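Local coordinates for RNA pseudouridylate synthase domain-containing protein 4 (Homo sapiens, PDB 5UBA), which isomerises uridine to pseudouridine in mitochondrial RNAs, including 16S ribosomal RNA, where the modification is required for assembly into a functional mitochondrial ribosome, at residues 118-123 / 212-217; 184-189 / 284-289. All blocks are in the same frame, centred on the assembly; numbering follows the deposited sequence.

Contact 1: residues 118-123 / 212-217; sequences ITVHVP and PILGDH. With CA (calcium ion), chain E.
Thr119 and Ile213 face each other across a single bridge, CA to CA 4.2 Å, a non-hydrogen-bonded antiparallel pair framed by two backbone bonds in the RluA-type pseudouridine synthase domain. Leu214 N reaches Ile118 O at 2.8 Å, almost straight at the hydrogen (172°) but tilted from the carbonyl plane. Val120 N meets Pro212 O at 2.9 Å, nearly end-on to that carbonyl. Packing is tight here: Ile118 O also takes the CA-H of Ile213 (CA to O 3.3 Å), Thr119 CA closes on Pro212 O, and Val120 lies against buried Pro212 and Leu214. The side chains of Ile118 and Leu214 lie side by side, CG2 to CB 4.1 Å.

The solvent side is looser. The exposed His121 ring comes only to 4.3 Å, CD2 to Pro212 CD, obliquely, with Val120 CG1 over one face. Thr119 OG1 donates to His121 O, and the His121 backbone pairs with Ser185.

A type II turn, Ile213 to Asp216, leads to His217, whose O binds calcium at 2.3 Å with a water and the carbonyls of Ser220, Asn223 and Ala226. The Ile213 side chain is about 9 Å from that of Asp83, the active-site residue by similarity. Two main-chain bonds thus tie the loop to strand 112-120, while calcium, Gln228 and the Asp216-Arg202 salt bridge hold its farther part.

Contact 2: residues 184-189 / 284-289; sequences LSSALV and HRLRLE
Leu288 lies over the flat backbone of Ser186 to Leu188, covering one face of two successive peptide groups. Its CD1 stands almost perpendicularly above the Ala187-Leu188 peptide, 3.8 Å from Ala187 C, while CD2 hangs over the preceding peptide, 3.7 Å from Ser186 O. The edges of this strand are taken by neighbours in the sheet, strand 112-120 along one and strand 175-182 along the other. Chi1 of Leu288 (-64°) directs the side chain to the strand, and chi2 (168°) places one methyl over each peptide.

The rest is sparse. Ser186 OG lies along the flank of Leu286, nearest CD2 at 3.7 Å, and Ser186 CB meets Leu288 CD1 at 4.0 Å. At the other end Leu188 CD2 rests 3.7 Å from the backbone O of Glu289, whose side chain starts off away from the strand. The 230 Å² buried rests on van der Waals packing, without a hydrogen bond between the segments.

Helix 277-285 finishes here in a Schellman motif: Arg287 has phi 67°, its N bonds His284 O at 3.2 Å, and a second bond returns to the last turn. Leu288, just beyond, touches Leu283 of that turn, the hydrophobic pairing typical of a Schellman helix end, here seated on a beta sheet.

Both contacts are largely buried and share one sheet, since strands 112-120 and 186-193 are antiparallel neighbours. Thr119 N probably bonds Ala187 O at 2.9 Å, and the pairing continues past the strand ends, where His121 N probably bonds Ser185 O, also at 2.9 Å. Contact 1 works in the plane of the sheet: a loop is bonded to a strand, continuing to an ordered metal site. Contact 2 works on a face, where Leu288 covers peptide groups. Its centre is farther from that of the chain, about 18 Å against 13 Å. Leu286 joins them, touching Ser186 in 184-189 and both Ile118 and Leu214 of contact 1.

Contact 1: residues 118-123 / 212-217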
# COMPACT_ATOMS: atom_id res chain seq x y z
N ILE A 118 -2.23 9.18 3.30
CA ILE A 118 -2.71 10.27 4.16
C ILE A 118 -2.86 9.71 5.54
O ILE A 118 -3.46 8.65 5.73
CB ILE A 118 -4.07 10.82 3.70
CG1 ILE A 118 -3.93 11.40 2.30
CG2 ILE A 118 -4.58 11.87 4.71
CD1 ILE A 118 -5.24 11.98 1.78
N THR A 119 -2.31 10.43 6.52
CA THR A 119 -2.35 10.02 7.91
C THR A 119 -3.16 10.99 8.71
O THR A 119 -3.25 12.18 8.39
CB THR A 119 -0.95 9.87 8.56
OG1 THR A 119 -0.26 11.12 8.53
CG2 THR A 119 -0.14 8.82 7.80
N VAL A 120 -3.78 10.44 9.73
CA VAL A 120 -4.45 11.18 10.77
C VAL A 120 -3.31 11.52 11.75
O VAL A 120 -2.56 10.63 12.16
CB VAL A 120 -5.51 10.27 11.43
CG1 VAL A 120 -6.15 10.96 12.64
CG2 VAL A 120 -6.54 9.83 10.40
N HIS A 121 -3.14 12.77 12.09
CA HIS A 121 -2.00 13.24 12.86
C HIS A 121 -0.76 13.28 11.99
O HIS A 121 -0.64 12.57 10.97
CB HIS A 121 -1.72 12.43 14.14
CG HIS A 121 -2.94 12.09 14.93
ND1 HIS A 121 -3.83 13.05 15.36
CD2 HIS A 121 -3.43 10.91 15.36
CE1 HIS A 121 -4.82 12.47 16.02
NE2 HIS A 121 -4.60 11.17 16.03
N VAL A 122 0.19 14.09 12.44
CA VAL A 122 1.40 14.38 11.69
C VAL A 122 2.58 13.68 12.35
O VAL A 122 2.87 13.94 13.53
CB VAL A 122 1.67 15.90 11.66
CG1 VAL A 122 2.92 16.22 10.85
CG2 VAL A 122 0.46 16.67 11.12
N PRO A 123 3.30 12.82 11.61
CA PRO A 123 4.44 12.13 12.20
C PRO A 123 5.50 13.06 12.83
O PRO A 123 5.79 14.11 12.28
CB PRO A 123 5.03 11.40 11.01
CG PRO A 123 3.84 11.09 10.16
CD PRO A 123 2.98 12.29 10.27
N PRO A 212 -2.24 6.80 12.28
CA PRO A 212 -2.83 5.79 11.38
C PRO A 212 -3.23 6.39 10.04
O PRO A 212 -3.57 7.56 9.92
CB PRO A 212 -4.05 5.29 12.13
CG PRO A 212 -4.39 6.39 13.07
CD PRO A 212 -3.11 7.09 13.42
N ILE A 213 -3.18 5.55 9.02
CA ILE A 213 -3.64 5.99 7.71
C ILE A 213 -5.13 6.29 7.75
O ILE A 213 -5.90 5.58 8.42
CB ILE A 213 -3.31 4.89 6.67
CG1 ILE A 213 -1.79 4.68 6.59
CG2 ILE A 213 -3.88 5.23 5.30
CD1 ILE A 213 -1.38 3.61 5.63
N LEU A 214 -5.54 7.33 7.02
CA LEU A 214 -6.93 7.70 6.87
C LEU A 214 -7.70 6.51 6.30
O LEU A 214 -7.30 5.95 5.27
CB LEU A 214 -7.09 8.90 5.94
CG LEU A 214 -8.52 9.39 5.69
CD1 LEU A 214 -9.20 9.88 6.96
CD2 LEU A 214 -8.48 10.51 4.66
N GLY A 215 -8.77 6.10 6.98
CA GLY A 215 -9.54 4.96 6.55
C GLY A 215 -9.10 3.64 7.11
O GLY A 215 -9.69 2.64 6.79
N ASP A 216 -8.05 3.63 7.95
CA ASP A 216 -7.57 2.38 8.51
C ASP A 216 -8.36 2.02 9.77
O ASP A 216 -7.87 2.18 10.88
CB ASP A 216 -6.07 2.41 8.79
CG ASP A 216 -5.50 1.03 8.93
OD1 ASP A 216 -6.27 0.07 9.17
OD2 ASP A 216 -4.27 0.87 8.73
N HIS A 217 -9.55 1.50 9.56
CA HIS A 217 -10.40 1.14 10.69
C HIS A 217 -9.76 0.05 11.53
O HIS A 217 -9.76 0.14 12.80
CB HIS A 217 -11.78 0.78 10.18
CG HIS A 217 -12.31 1.83 9.27
ND1 HIS A 217 -12.52 3.12 9.69
CD2 HIS A 217 -12.52 1.83 7.93
CE1 HIS A 217 -12.92 3.86 8.68
NE2 HIS A 217 -12.90 3.11 7.59
CA CA E . -10.61 0.82 14.81
O HOH W 1 -11.52 2.67 15.89

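Contact 2: residues 184-189 / 284-289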
# COMPACT_ATOMS: atom_id res chain seq x y z
N LEU A 184 -2.06 20.99 10.71
CA LEU A 184 -1.81 20.73 12.12
C LEU A 184 -2.34 19.37 12.51
O LEU A 184 -2.04 18.88 13.59
CB LEU A 184 -2.44 21.82 13.00
CG LEU A 184 -2.13 23.26 12.61
CD1 LEU A 184 -2.75 24.18 13.64
CD2 LEU A 184 -0.63 23.47 12.47
N SER A 185 -3.14 18.75 11.62
CA SER A 185 -3.91 17.57 11.96
C SER A 185 -3.85 16.40 10.98
O SER A 185 -4.31 15.32 11.30
CB SER A 185 -5.37 18.00 12.13
OG SER A 185 -5.86 18.59 10.94
N SER A 186 -3.33 16.61 9.78
CA SER A 186 -3.24 15.59 8.73
C SER A 186 -1.88 15.68 8.08
O SER A 186 -1.26 16.75 8.08
CB SER A 186 -4.28 15.85 7.62
OG SER A 186 -5.59 15.89 8.13
N ALA A 187 -1.43 14.57 7.47
CA ALA A 187 -0.25 14.62 6.64
C ALA A 187 -0.34 13.75 5.39
O ALA A 187 -1.04 12.74 5.39
CB ALA A 187 0.97 14.23 7.43
N LEU A 188 0.33 14.17 4.33
CA LEU A 188 0.65 13.32 3.18
C LEU A 188 2.06 12.82 3.44
O LEU A 188 2.98 13.65 3.61
CB LEU A 188 0.60 14.10 1.88
CG LEU A 188 1.05 13.35 0.62
CD1 LEU A 188 0.20 12.11 0.37
CD2 LEU A 188 1.06 14.28 -0.59
N VAL A 189 2.24 11.50 3.47
CA VAL A 189 3.49 10.89 3.89
C VAL A 189 3.99 9.93 2.82
O VAL A 189 3.22 9.08 2.35
CB VAL A 189 3.35 10.12 5.23
CG1 VAL A 189 4.69 9.61 5.74
CG2 VAL A 189 2.65 10.97 6.29
N HIS A 284 -7.28 17.43 -1.17
CA HIS A 284 -7.79 18.77 -1.33
C HIS A 284 -8.65 19.17 -0.14
O HIS A 284 -8.51 20.30 0.39
CB HIS A 284 -8.65 18.86 -2.59
CG HIS A 284 -9.23 20.23 -2.80
ND1 HIS A 284 -10.56 20.52 -2.55
CD2 HIS A 284 -8.65 21.39 -3.18
CE1 HIS A 284 -10.78 21.79 -2.80
NE2 HIS A 284 -9.64 22.35 -3.18
N ARG A 285 -9.53 18.28 0.29
CA ARG A 285 -10.43 18.58 1.41
C ARG A 285 -9.67 18.82 2.70
O ARG A 285 -10.07 19.66 3.52
CB ARG A 285 -11.47 17.47 1.63
CG ARG A 285 -12.47 17.26 0.50
CD ARG A 285 -13.13 18.52 0.05
NE ARG A 285 -13.69 19.27 1.17
CZ ARG A 285 -14.21 20.50 1.05
NH1 ARG A 285 -14.69 21.12 2.12
NH2 ARG A 285 -14.23 21.10 -0.13
N LEU A 286 -8.59 18.07 2.90
CA LEU A 286 -7.80 18.16 4.11
C LEU A 286 -6.76 19.28 4.06
O LEU A 286 -6.04 19.48 5.03
CB LEU A 286 -7.11 16.81 4.39
CG LEU A 286 -8.08 15.72 4.79
CD1 LEU A 286 -7.36 14.37 4.76
CD2 LEU A 286 -8.70 15.95 6.15
N ARG A 287 -6.69 20.01 2.95
CA ARG A 287 -5.79 21.16 2.75
C ARG A 287 -4.34 20.78 2.70
O ARG A 287 -3.47 21.54 3.11
CB ARG A 287 -6.06 22.26 3.76
CG ARG A 287 -7.54 22.61 3.81
CD ARG A 287 -7.84 23.58 4.91
NE ARG A 287 -9.29 23.80 4.98
CZ ARG A 287 -9.89 24.65 5.82
NH1 ARG A 287 -11.21 24.76 5.81
NH2 ARG A 287 -9.16 25.37 6.69
N LEU A 288 -4.10 19.57 2.18
CA LEU A 288 -2.76 19.07 1.92
C LEU A 288 -2.40 19.38 0.48
O LEU A 288 -3.27 19.51 -0.36
CB LEU A 288 -2.71 17.56 2.17
CG LEU A 288 -2.96 17.18 3.63
CD1 LEU A 288 -3.21 15.69 3.81
CD2 LEU A 288 -1.81 17.63 4.53
N GLU A 289 -1.11 19.53 0.23
CA GLU A 289 -0.60 19.89 -1.07
C GLU A 289 0.20 18.74 -1.66
O GLU A 289 0.83 17.98 -0.95
CB GLU A 289 0.32 21.10 -0.93
CG GLU A 289 -0.34 22.30 -0.26
CD GLU A 289 0.49 23.57 -0.36
OE1 GLU A 289 1.12 23.98 0.66
OE2 GLU A 289 0.53 24.17 -1.45